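PDB 6LF2: SeviL from Septifer virgatus, which binds the GM1b and asialo-GM1 glycans as an R-type lectin of the beta-trefoil fold. Local coordinates for residues 11-25 against 34-47. Numbering follows the deposited sequence.
With NGA (2-acetamido-2-deoxy-beta-D-galactopyranose), chain D; GAL (beta-D-galactopyranose), chain C; GAL (beta-D-galactopyranose), chain E.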
ATOM      1  N   LYS B  11       0.125   7.788 -10.177  1.00 14.60           N
ATOM      2  CA  LYS B  11       0.294   6.349 -10.303  1.00 14.83           C
ATOM      3  C   LYS B  11       0.147   5.749  -8.915  1.00 14.72           C
ATOM      4  O   LYS B  11       0.726   6.270  -7.956  1.00 16.16           O
ATOM      5  CB  LYS B  11       1.670   6.009 -10.885  1.00 16.40           C
ATOM      6  CG  LYS B  11       1.898   6.464 -12.327  1.00 18.61           C
ATOM      7  CD  LYS B  11       1.258   5.523 -13.341  1.00 19.86           C
ATOM      8  CE  LYS B  11       1.413   6.068 -14.753  1.00 25.37           C
ATOM      9  NZ  LYS B  11       2.832   6.403 -15.062  1.00 30.75           N
ATOM     10  N   CYS B  12      -0.623   4.669  -8.800  1.00 13.20           N
ATOM     11  CA  CYS B  12      -0.937   4.179  -7.468  1.00 14.17           C
ATOM     12  C   CYS B  12      -1.115   2.670  -7.439  1.00 14.24           C
ATOM     13  O   CYS B  12      -1.474   2.037  -8.436  1.00 13.81           O
ATOM     14  CB  CYS B  12      -2.199   4.848  -6.913  1.00 14.61           C
ATOM     15  SG  CYS B  12      -3.704   4.436  -7.808  1.00 22.02           S
ATOM     16  N   TYR B  13      -0.857   2.098  -6.264  1.00  9.66           N
ATOM     17  CA  TYR B  13      -1.320   0.756  -5.962  1.00  7.75           C
ATOM     18  C   TYR B  13      -2.730   0.850  -5.396  1.00  8.83           C
ATOM     19  O   TYR B  13      -3.109   1.864  -4.799  1.00 11.00           O
ATOM     20  CB  TYR B  13      -0.411   0.061  -4.945  1.00 10.76           C
ATOM     21  CG  TYR B  13       1.006  -0.184  -5.420  1.00  8.96           C
ATOM     22  CD1 TYR B  13       1.341  -1.358  -6.069  1.00  9.53           C
ATOM     23  CD2 TYR B  13       2.015   0.759  -5.194  1.00 11.63           C
ATOM     24  CE1 TYR B  13       2.643  -1.598  -6.508  1.00 12.34           C
ATOM     25  CE2 TYR B  13       3.318   0.530  -5.628  1.00  9.68           C
ATOM     26  CZ  TYR B  13       3.622  -0.645  -6.278  1.00  8.65           C
ATOM     27  OH  TYR B  13       4.900  -0.897  -6.722  1.00 13.37           O
ATOM     28  N   ILE B  14      -3.511  -0.204  -5.610  1.00 10.43           N
ATOM     29  CA  ILE B  14      -4.906  -0.272  -5.176  1.00  8.01           C
ATOM     30  C   ILE B  14      -5.021  -1.522  -4.313  1.00  8.65           C
ATOM     31  O   ILE B  14      -5.073  -2.648  -4.819  1.00  8.83           O
ATOM     32  CB  ILE B  14      -5.882  -0.288  -6.361  1.00  9.79           C
ATOM     33  CG1 ILE B  14      -5.684   0.981  -7.201  1.00 10.48           C
ATOM     34  CG2 ILE B  14      -7.326  -0.397  -5.863  1.00 10.31           C
ATOM     35  CD1 ILE B  14      -6.534   1.060  -8.473  1.00 10.31           C
ATOM     36  N   GLN B  15      -5.018  -1.334  -2.993  1.00  8.00           N
ATOM     37  CA  GLN B  15      -4.838  -2.427  -2.051  1.00  8.14           C
ATOM     38  C   GLN B  15      -6.053  -2.560  -1.140  1.00  7.75           C
ATOM     39  O   GLN B  15      -6.644  -1.560  -0.725  1.00  7.29           O
ATOM     40  CB  GLN B  15      -3.560  -2.197  -1.225  1.00  7.86           C
ATOM     41  CG  GLN B  15      -3.228  -3.323  -0.251  1.00  9.52           C
ATOM     42  CD  GLN B  15      -1.782  -3.271   0.207  1.00 10.54           C
ATOM     43  OE1 GLN B  15      -0.854  -3.345  -0.609  1.00  8.90           O
ATOM     44  NE2 GLN B  15      -1.585  -3.143   1.522  1.00  8.22           N
ATOM     45  N   ASN B  16      -6.424  -3.804  -0.843  1.00  7.64           N
ATOM     46  CA  ASN B  16      -7.626  -4.085  -0.075  1.00  6.21           C
ATOM     47  C   ASN B  16      -7.330  -4.139   1.416  1.00  8.02           C
ATOM     48  O   ASN B  16      -6.363  -4.770   1.845  1.00  9.03           O
ATOM     49  CB  ASN B  16      -8.226  -5.418  -0.521  1.00 10.79           C
ATOM     50  CG  ASN B  16      -9.687  -5.540  -0.153  1.00 10.98           C
ATOM     51  OD1 ASN B  16     -10.031  -5.915   0.971  1.00 12.56           O
ATOM     52  ND2 ASN B  16     -10.562  -5.203  -1.096  1.00 10.80           N
ATOM     53  N   ARG B  17      -8.201  -3.505   2.208  1.00  7.28           N
ATOM     54  CA  ARG B  17      -8.048  -3.549   3.662  1.00  5.94           C
ATOM     55  C   ARG B  17      -8.173  -4.962   4.216  1.00  8.69           C
ATOM     56  O   ARG B  17      -7.529  -5.296   5.222  1.00  8.84           O
ATOM     57  CB  ARG B  17      -9.088  -2.654   4.327  1.00  8.99           C
ATOM     58  CG  ARG B  17      -8.885  -2.496   5.840  1.00  7.21           C
ATOM     59  CD  ARG B  17      -9.825  -1.432   6.359  1.00  9.59           C
ATOM     60  NE  ARG B  17      -9.731  -1.267   7.808  1.00 13.11           N
ATOM     61  CZ  ARG B  17     -10.347  -2.053   8.685  1.00 14.71           C
ATOM     62  NH1 ARG B  17     -11.092  -3.065   8.261  1.00 16.01           N
ATOM     63  NH2 ARG B  17     -10.214  -1.827   9.986  1.00 20.32           N
ATOM     64  N   GLU B  18      -9.028  -5.800   3.618  1.00  8.62           N
ATOM     65  CA  GLU B  18      -9.394  -7.043   4.284  1.00  8.20           C
ATOM     66  C   GLU B  18      -8.328  -8.127   4.162  1.00  8.71           C
ATOM     67  O   GLU B  18      -8.177  -8.934   5.087  1.00 11.20           O
ATOM     68  CB  GLU B  18     -10.743  -7.528   3.743  1.00 11.19           C
ATOM     69  CG  GLU B  18     -11.315  -8.736   4.457  1.00 19.19           C
ATOM     70  CD  GLU B  18     -11.818  -8.431   5.863  1.00 21.98           C
ATOM     71  OE1 GLU B  18     -11.828  -7.253   6.277  1.00 16.96           O
ATOM     72  OE2 GLU B  18     -12.208  -9.389   6.562  1.00 24.17           O
ATOM     73  N   ASN B  19      -7.569  -8.164   3.056  1.00  9.22           N
ATOM     74  CA  ASN B  19      -6.533  -9.166   2.873  1.00  9.64           C
ATOM     75  C   ASN B  19      -5.178  -8.604   2.450  1.00 10.53           C
ATOM     76  O   ASN B  19      -4.254  -9.388   2.207  1.00 11.35           O
ATOM     77  CB  ASN B  19      -6.985 -10.212   1.842  1.00 10.43           C
ATOM     78  CG  ASN B  19      -7.165  -9.629   0.449  1.00 10.99           C
ATOM     79  OD1 ASN B  19      -6.971  -8.435   0.224  1.00 12.14           O
ATOM     80  ND2 ASN B  19      -7.538 -10.482  -0.496  1.00 13.40           N
ATOM     81  N   GLY B  20      -5.026  -7.285   2.371  1.00  8.98           N
ATOM     82  CA  GLY B  20      -3.789  -6.680   1.910  1.00  8.34           C
ATOM     83  C   GLY B  20      -3.453  -6.929   0.458  1.00 11.91           C
ATOM     84  O   GLY B  20      -2.329  -6.630   0.039  1.00  9.89           O
ATOM     85  N   GLY B  21      -4.394  -7.471  -0.320  1.00 10.40           N
ATOM     86  CA  GLY B  21      -4.118  -7.790  -1.710  1.00  9.73           C
ATOM     87  C   GLY B  21      -4.226  -6.595  -2.639  1.00  8.20           C
ATOM     88  O   GLY B  21      -4.996  -5.655  -2.415  1.00 10.04           O
ATOM     89  N   ARG B  22      -3.444  -6.642  -3.719  1.00  8.55           N
ATOM     90  CA  ARG B  22      -3.367  -5.545  -4.675  1.00  8.33           C
ATOM     91  C   ARG B  22      -4.015  -5.957  -5.991  1.00  8.16           C
ATOM     92  O   ARG B  22      -3.764  -7.055  -6.497  1.00  8.09           O
ATOM     93  CB  ARG B  22      -1.909  -5.115  -4.900  1.00  7.56           C
ATOM     94  CG  ARG B  22      -1.395  -4.109  -3.866  1.00  8.94           C
ATOM     95  CD  ARG B  22       0.047  -4.394  -3.432  1.00  9.26           C
ATOM     96  NE  ARG B  22       0.089  -5.418  -2.386  1.00 11.82           N
ATOM     97  CZ  ARG B  22       0.651  -6.615  -2.510  1.00  9.45           C
ATOM     98  NH1 ARG B  22       1.253  -6.972  -3.638  1.00  9.27           N
ATOM     99  NH2 ARG B  22       0.613  -7.468  -1.490  1.00 12.67           N
ATOM    100  N   ALA B  23      -4.874  -5.083  -6.519  1.00  8.46           N
ATOM    101  CA  ALA B  23      -5.413  -5.268  -7.859  1.00  8.43           C
ATOM    102  C   ALA B  23      -4.280  -5.229  -8.876  1.00  8.65           C
ATOM    103  O   ALA B  23      -3.359  -4.427  -8.749  1.00  8.26           O
ATOM    104  CB  ALA B  23      -6.424  -4.161  -8.161  1.00  8.98           C
ATOM    105  N   PHE B  24      -4.349  -6.090  -9.891  1.00 10.30           N
ATOM    106  CA  PHE B  24      -3.322  -6.094 -10.929  1.00 11.03           C
ATOM    107  C   PHE B  24      -3.960  -6.377 -12.285  1.00 11.51           C
ATOM    108  O   PHE B  24      -5.044  -6.957 -12.374  1.00 13.48           O
ATOM    109  CB  PHE B  24      -2.216  -7.125 -10.637  1.00  9.33           C
ATOM    110  CG  PHE B  24      -2.650  -8.562 -10.790  1.00  9.65           C
ATOM    111  CD1 PHE B  24      -3.184  -9.257  -9.713  1.00  8.31           C
ATOM    112  CD2 PHE B  24      -2.533  -9.218 -12.016  1.00 10.80           C
ATOM    113  CE1 PHE B  24      -3.588 -10.590  -9.846  1.00 10.22           C
ATOM    114  CE2 PHE B  24      -2.951 -10.543 -12.160  1.00 12.45           C
ATOM    115  CZ  PHE B  24      -3.476 -11.229 -11.071  1.00 14.46           C
ATOM    116  N   TYR B  25      -3.262  -5.964 -13.346  1.00 11.42           N
ATOM    117  CA  TYR B  25      -3.634  -6.347 -14.708  1.00 12.86           C
ATOM    118  C   TYR B  25      -2.353  -6.656 -15.471  1.00 10.85           C
ATOM    119  O   TYR B  25      -1.541  -5.755 -15.696  1.00 11.48           O
ATOM    120  CB  TYR B  25      -4.435  -5.258 -15.422  1.00 12.95           C
ATOM    121  CG  TYR B  25      -4.738  -5.631 -16.863  1.00 12.12           C
ATOM    122  CD1 TYR B  25      -5.455  -6.776 -17.153  1.00 12.51           C
ATOM    123  CD2 TYR B  25      -4.285  -4.848 -17.925  1.00 14.56           C
ATOM    124  CE1 TYR B  25      -5.735  -7.137 -18.469  1.00 14.14           C
ATOM    125  CE2 TYR B  25      -4.559  -5.207 -19.247  1.00 17.33           C
ATOM    126  CZ  TYR B  25      -5.281  -6.355 -19.504  1.00 16.90           C
ATOM    127  OH  TYR B  25      -5.568  -6.735 -20.809  1.00 17.81           O
ATOM    128  N   ILE B  34      -6.606  -9.920  -8.143  1.00 10.30           N
ATOM    129  CA  ILE B  34      -6.027  -9.392  -6.908  1.00  9.37           C
ATOM    130  C   ILE B  34      -5.006 -10.402  -6.384  1.00 12.07           C
ATOM    131  O   ILE B  34      -5.237 -11.616  -6.416  1.00 11.28           O
ATOM    132  CB  ILE B  34      -7.124  -9.077  -5.859  1.00 10.92           C
ATOM    133  CG1 ILE B  34      -6.515  -8.554  -4.555  1.00  8.95           C
ATOM    134  CG2 ILE B  34      -8.002 -10.297  -5.589  1.00 11.84           C
ATOM    135  CD1 ILE B  34      -7.573  -8.154  -3.516  1.00 10.96           C
ATOM    136  N   PHE B  35      -3.853  -9.905  -5.940  1.00  8.92           N
ATOM    137  CA  PHE B  35      -2.756 -10.758  -5.494  1.00  9.10           C
ATOM    138  C   PHE B  35      -2.249 -10.276  -4.137  1.00  8.81           C
ATOM    139  O   PHE B  35      -2.112  -9.070  -3.921  1.00 10.68           O
ATOM    140  CB  PHE B  35      -1.618 -10.746  -6.532  1.00 10.18           C
ATOM    141  CG  PHE B  35      -0.443 -11.593  -6.145  1.00  9.71           C
ATOM    142  CD1 PHE B  35      -0.598 -12.947  -5.933  1.00 12.47           C
ATOM    143  CD2 PHE B  35       0.821 -11.028  -5.992  1.00  8.85           C
ATOM    144  CE1 PHE B  35       0.478 -13.734  -5.578  1.00 13.64           C
ATOM    145  CE2 PHE B  35       1.907 -11.812  -5.629  1.00 11.11           C
ATOM    146  CZ  PHE B  35       1.739 -13.162  -5.431  1.00 13.94           C
ATOM    147  N   THR B  36      -1.983 -11.209  -3.211  1.00  9.60           N
ATOM    148  CA  THR B  36      -1.663 -10.825  -1.833  1.00  9.40           C
ATOM    149  C   THR B  36      -0.193 -10.953  -1.454  1.00 13.90           C
ATOM    150  O   THR B  36       0.146 -10.678  -0.299  1.00 16.03           O
ATOM    151  CB  THR B  36      -2.490 -11.635  -0.834  1.00 11.62           C
ATOM    152  OG1 THR B  36      -2.208 -13.027  -1.012  1.00 15.49           O
ATOM    153  CG2 THR B  36      -3.975 -11.373  -1.035  1.00 11.35           C
ATOM    154  N   GLY B  37       0.686 -11.345  -2.370  1.00 10.66           N
ATOM    155  CA  GLY B  37       2.088 -11.522  -2.030  1.00 11.21           C
ATOM    156  C   GLY B  37       3.004 -10.422  -2.537  1.00  8.74           C
ATOM    157  O   GLY B  37       2.725  -9.238  -2.339  1.00 11.13           O
ATOM    158  N   LYS B  38       4.082 -10.815  -3.219  1.00  8.08           N
ATOM    159  CA  LYS B  38       5.070  -9.876  -3.749  1.00  9.75           C
ATOM    160  C   LYS B  38       4.435  -8.717  -4.517  1.00 11.88           C
ATOM    161  O   LYS B  38       3.429  -8.873  -5.218  1.00 10.35           O
ATOM    162  CB  LYS B  38       6.047 -10.623  -4.664  1.00  9.62           C
ATOM    163  CG  LYS B  38       7.128  -9.735  -5.262  1.00 13.33           C
ATOM    164  CD  LYS B  38       8.245 -10.539  -5.913  1.00 16.57           C
ATOM    165  CE  LYS B  38       9.544  -9.733  -5.922  1.00 26.31           C
ATOM    166  NZ  LYS B  38       9.345  -8.336  -6.446  1.00 27.59           N
ATOM    167  N   MET B  39       5.049  -7.545  -4.384  1.00 10.36           N
ATOM    168  CA  MET B  39       4.662  -6.366  -5.149  1.00  8.71           C
ATOM    169  C   MET B  39       5.338  -6.401  -6.517  1.00 14.23           C
ATOM    170  O   MET B  39       6.566  -6.523  -6.617  1.00 17.04           O
ATOM    171  CB  MET B  39       5.027  -5.102  -4.368  1.00  8.84           C
ATOM    172  CG  MET B  39       4.379  -5.073  -2.973  1.00 11.39           C
ATOM    173  SD  MET B  39       4.599  -3.544  -2.037  1.00  9.70           S
ATOM    174  CE  MET B  39       3.691  -2.384  -3.054  1.00  9.20           C
ATOM    175  N   TYR B  40       4.528  -6.350  -7.564  1.00  9.75           N
ATOM    176  CA  TYR B  40       4.985  -6.375  -8.943  1.00  9.06           C
ATOM    177  C   TYR B  40       4.532  -5.117  -9.667  1.00 13.81           C
ATOM    178  O   TYR B  40       3.569  -4.455  -9.267  1.00 11.00           O
ATOM    179  CB  TYR B  40       4.426  -7.576  -9.691  1.00 11.57           C
ATOM    180  CG  TYR B  40       4.969  -8.937  -9.352  1.00 11.50           C
ATOM    181  CD1 TYR B  40       6.098  -9.433  -9.997  1.00 16.47           C
ATOM    182  CD2 TYR B  40       4.304  -9.771  -8.457  1.00 11.79           C
ATOM    183  CE1 TYR B  40       6.573 -10.706  -9.730  1.00 16.59           C
ATOM    184  CE2 TYR B  40       4.768 -11.041  -8.185  1.00 11.83           C
ATOM    185  CZ  TYR B  40       5.905 -11.502  -8.822  1.00 16.99           C
ATOM    186  OH  TYR B  40       6.377 -12.757  -8.554  1.00 17.10           O
ATOM    187  N   ASP B  41       5.204  -4.850 -10.795  1.00 13.80           N
ATOM    188  CA  ASP B  41       4.928  -3.662 -11.600  1.00 15.59           C
ATOM    189  C   ASP B  41       3.509  -3.632 -12.147  1.00 11.07           C
ATOM    190  O   ASP B  41       2.961  -2.543 -12.370  1.00 13.38           O
ATOM    191  CB  ASP B  41       5.906  -3.580 -12.772  1.00 19.60           C
ATOM    192  CG  ASP B  41       7.200  -2.923 -12.395  1.00 30.23           C
ATOM    193  OD1 ASP B  41       7.341  -2.542 -11.213  1.00 29.21           O
ATOM    194  OD2 ASP B  41       8.067  -2.776 -13.284  1.00 35.28           O
ATOM    195  N   ASP B  42       2.906  -4.794 -12.397  1.00 10.34           N
ATOM    196  CA  ASP B  42       1.568  -4.783 -12.968  1.00 11.84           C
ATOM    197  C   ASP B  42       0.491  -4.490 -11.924  1.00 12.13           C
ATOM    198  O   ASP B  42      -0.700  -4.531 -12.246  1.00 12.01           O
ATOM    199  CB  ASP B  42       1.280  -6.088 -13.729  1.00 10.46           C
ATOM    200  CG  ASP B  42       1.314  -7.336 -12.851  1.00 13.31           C
ATOM    201  OD1 ASP B  42       1.473  -7.232 -11.617  1.00 12.14           O
ATOM    202  OD2 ASP B  42       1.171  -8.441 -13.415  1.00 14.67           O
ATOM    203  N   GLN B  43       0.888  -4.165 -10.697  1.00 11.43           N
ATOM    204  CA  GLN B  43      -0.033  -3.671  -9.685  1.00  7.79           C
ATOM    205  C   GLN B  43      -0.078  -2.150  -9.638  1.00 10.24           C
ATOM    206  O   GLN B  43      -0.767  -1.590  -8.779  1.00 12.32           O
ATOM    207  CB  GLN B  43       0.363  -4.234  -8.302  1.00  7.68           C
ATOM    208  CG  GLN B  43       0.310  -5.765  -8.245  1.00  8.98           C
ATOM    209  CD  GLN B  43       1.157  -6.332  -7.120  1.00 10.40           C
ATOM    210  OE1 GLN B  43       1.526  -5.617  -6.185  1.00 12.47           O
ATOM    211  NE2 GLN B  43       1.500  -7.604  -7.224  1.00 10.56           N
ATOM    212  N   ILE B  44       0.637  -1.462 -10.528  1.00  9.27           N
ATOM    213  CA  ILE B  44       0.656  -0.004 -10.558  1.00 10.69           C
ATOM    214  C   ILE B  44      -0.353   0.478 -11.588  1.00 13.10           C
ATOM    215  O   ILE B  44      -0.286   0.086 -12.763  1.00 11.52           O
ATOM    216  CB  ILE B  44       2.058   0.535 -10.876  1.00 11.25           C
ATOM    217  CG1 ILE B  44       3.053  -0.011  -9.843  1.00 11.32           C
ATOM    218  CG2 ILE B  44       2.049   2.059 -10.876  1.00 12.05           C
ATOM    219  CD1 ILE B  44       4.483   0.457 -10.045  1.00 16.14           C
ATOM    220  N   TRP B  45      -1.267   1.349 -11.152  1.00 10.81           N
ATOM    221  CA  TRP B  45      -2.350   1.854 -11.987  1.00 11.59           C
ATOM    222  C   TRP B  45      -2.224   3.352 -12.196  1.00 12.37           C
ATOM    223  O   TRP B  45      -1.691   4.075 -11.349  1.00 11.60           O
ATOM    224  CB  TRP B  45      -3.732   1.568 -11.365  1.00 12.06           C
ATOM    225  CG  TRP B  45      -4.008   0.116 -11.143  1.00  9.86           C
ATOM    226  CD1 TRP B  45      -3.540  -0.654 -10.116  1.00 11.81           C
ATOM    227  CD2 TRP B  45      -4.824  -0.756 -11.951  1.00 10.91           C
ATOM    228  NE1 TRP B  45      -3.998  -1.934 -10.238  1.00  9.07           N
ATOM    229  CE2 TRP B  45      -4.787  -2.033 -11.352  1.00 10.93           C
ATOM    230  CE3 TRP B  45      -5.570  -0.585 -13.125  1.00 11.38           C
ATOM    231  CZ2 TRP B  45      -5.470  -3.132 -11.874  1.00 10.58           C
ATOM    232  CZ3 TRP B  45      -6.250  -1.684 -13.646  1.00  9.94           C
ATOM    233  CH2 TRP B  45      -6.198  -2.938 -13.022  1.00 10.11           C
ATOM    234  N   SER B  46      -2.757   3.822 -13.327  1.00 11.26           N
ATOM    235  CA  SER B  46      -2.953   5.249 -13.551  1.00 12.31           C
ATOM    236  C   SER B  46      -4.300   5.656 -12.967  1.00 10.07           C
ATOM    237  O   SER B  46      -5.341   5.129 -13.375  1.00 14.07           O
ATOM    238  CB  SER B  46      -2.901   5.596 -15.038  1.00 15.33           C
ATOM    239  OG  SER B  46      -1.583   5.458 -15.548  1.00 22.08           O
ATOM    240  N   PHE B  47      -4.274   6.577 -12.010  1.00 11.91           N
ATOM    241  CA  PHE B  47      -5.480   7.142 -11.421  1.00 12.38           C
ATOM    242  C   PHE B  47      -5.773   8.452 -12.148  1.00 12.00           C
ATOM    243  O   PHE B  47      -4.917   9.343 -12.188  1.00 13.01           O
ATOM    244  CB  PHE B  47      -5.283   7.348  -9.919  1.00 12.13           C
ATOM    245  CG  PHE B  47      -6.530   7.746  -9.195  1.00 13.47           C
ATOM    246  CD1 PHE B  47      -7.544   6.834  -8.989  1.00 14.22           C
ATOM    247  CD2 PHE B  47      -6.688   9.037  -8.725  1.00 16.33           C
ATOM    248  CE1 PHE B  47      -8.705   7.201  -8.316  1.00 14.42           C
ATOM    249  CE2 PHE B  47      -7.837   9.408  -8.054  1.00 18.57           C
ATOM    250  CZ  PHE B  47      -8.843   8.483  -7.845  1.00 13.88           C
TER
HETATM  251  C1  NGA D   3       1.890 -13.572 -10.343  1.00 13.37           C
HETATM  252  C2  NGA D   3       2.537 -13.471 -11.724  1.00 15.56           C
HETATM  253  C3  NGA D   3       3.180 -12.104 -11.929  1.00 16.88           C
HETATM  254  C4  NGA D   3       2.202 -10.990 -11.560  1.00 13.16           C
HETATM  255  C5  NGA D   3       1.550 -11.251 -10.201  1.00 11.75           C
HETATM  256  C6  NGA D   3       0.488 -10.204  -9.865  1.00  8.87           C
HETATM  257  C7  NGA D   3       3.324 -15.457 -12.897  1.00 21.07           C
HETATM  258  C8  NGA D   3       4.521 -16.277 -13.284  1.00 21.97           C
HETATM  259  N2  NGA D   3       3.492 -14.548 -11.932  1.00 19.99           N
HETATM  260  O3  NGA D   3       3.501 -11.973 -13.299  1.00 18.77           O
HETATM  261  O4  NGA D   3       1.195 -10.900 -12.553  1.00 14.21           O
HETATM  262  O5  NGA D   3       0.944 -12.522 -10.220  1.00 14.66           O
HETATM  263  O6  NGA D   3       1.069  -8.953  -9.607  1.00 10.12           O
HETATM  264  O7  NGA D   3       2.245 -15.645 -13.459  1.00 19.87           O
HETATM  265  C1  GAL C   4       4.688 -11.209 -13.561  1.00 16.42           C
HETATM  266  C2  GAL C   4       5.216 -11.666 -14.937  1.00 20.41           C
HETATM  267  C3  GAL C   4       6.413 -10.828 -15.385  1.00 16.02           C
HETATM  268  C4  GAL C   4       6.012  -9.335 -15.393  1.00 14.74           C
HETATM  269  C5  GAL C   4       5.496  -8.999 -13.983  1.00 17.97           C
HETATM  270  C6  GAL C   4       4.958  -7.602 -13.806  1.00 14.17           C
HETATM  271  O2  GAL C   4       5.611 -13.041 -14.924  1.00 21.21           O
HETATM  272  O3  GAL C   4       6.853 -11.210 -16.691  1.00 24.90           O
HETATM  273  O4  GAL C   4       4.995  -9.046 -16.392  1.00 18.94           O
HETATM  274  O5  GAL C   4       4.408  -9.858 -13.610  1.00 18.51           O
HETATM  275  O6  GAL C   4       5.991  -6.666 -13.823  1.00 26.20           O
HETATM  276  C1  GAL E   2      -0.321 -17.658  -8.694  1.00 22.34           C
HETATM  277  C2  GAL E   2       1.202 -17.443  -8.753  1.00 18.96           C
HETATM  278  C3  GAL E   2       1.578 -16.089  -8.159  1.00 16.57           C
HETATM  279  C4  GAL E   2       0.804 -14.980  -8.874  1.00 17.73           C
HETATM  280  C5  GAL E   2      -0.689 -15.322  -8.844  1.00 16.96           C
HETATM  281  C6  GAL E   2      -1.614 -14.354  -9.592  1.00 19.67           C
HETATM  282  O2  GAL E   2       1.902 -18.435  -8.016  1.00 25.64           O
HETATM  283  O3  GAL E   2       2.958 -15.817  -8.316  1.00 20.01           O
HETATM  284  O4  GAL E   2       1.254 -14.855 -10.204  1.00 17.46           O
HETATM  285  O5  GAL E   2      -0.957 -16.609  -9.399  1.00 20.30           O
HETATM  286  O6  GAL E   2      -2.966 -14.749  -9.411  1.00 20.88           O
HETATM  287  O   HOH W   1       6.370  -2.867  -8.261  1.00 18.90           O
HETATM  288  O   HOH W   2      -2.442  -2.367  -6.975  1.00  9.35           O
HETATM  289  O   HOH W   3      -1.633  -9.514   1.788  1.00 15.80           O
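Trp45 NE1 donates almost straight (167°) to Ala23 O at 3.0 Å, reaching that oxygen from above the carbonyl plane; a water also donates to Ala23 O. Ile14 CD1 rests on one face of the buried indole in a CH-pi contact. A broad apolar ring with one N-H suits this place, since it fills the interior and still serves a carbonyl. The backbone of Trp45 forms an antiparallel hydrogen-bonded pair with Cys12, as Arg22 does with Phe35.

The buried Arg22 extends from its strand to the carbonyl groups of the loop after strand 34-35, its N-H groups matching the Gly37 carbonyl. Its chain, bent at chi2 and chi3 (-83°), turns the guanidinium so that NH1 and NH2 both grip Gly37 O, NH2 at 2.9 Å on a lone pair. NH1 also donates to Gln43 OE1 at 2.9 Å, in the guanidinium plane, and Met39 CG lies over one face. Arg22 probably helps, with Lys38 O, to set the rotation of the Gln43 amide, whose NE2 donates to O6 of the N-acetylgalactosamine (NGA). Asp42 takes O6 and O4 of this sugar on its two carboxylate oxygens, and Phe24 lays its ring face under NGA C6.

Ile34, with CG1 extended anti to N, packs CG1 on Gly21 C at 3.6 Å; glycine admits this closeness.

The glycan pocket lies between hairpin 22-26/31-35 and residues 40-43, while strand 6-16 runs between strands 45-50 and 126-130; Ile58 of strand 56-60 packs against Trp45, and Tyr109 of strand 106-110 against Ile34.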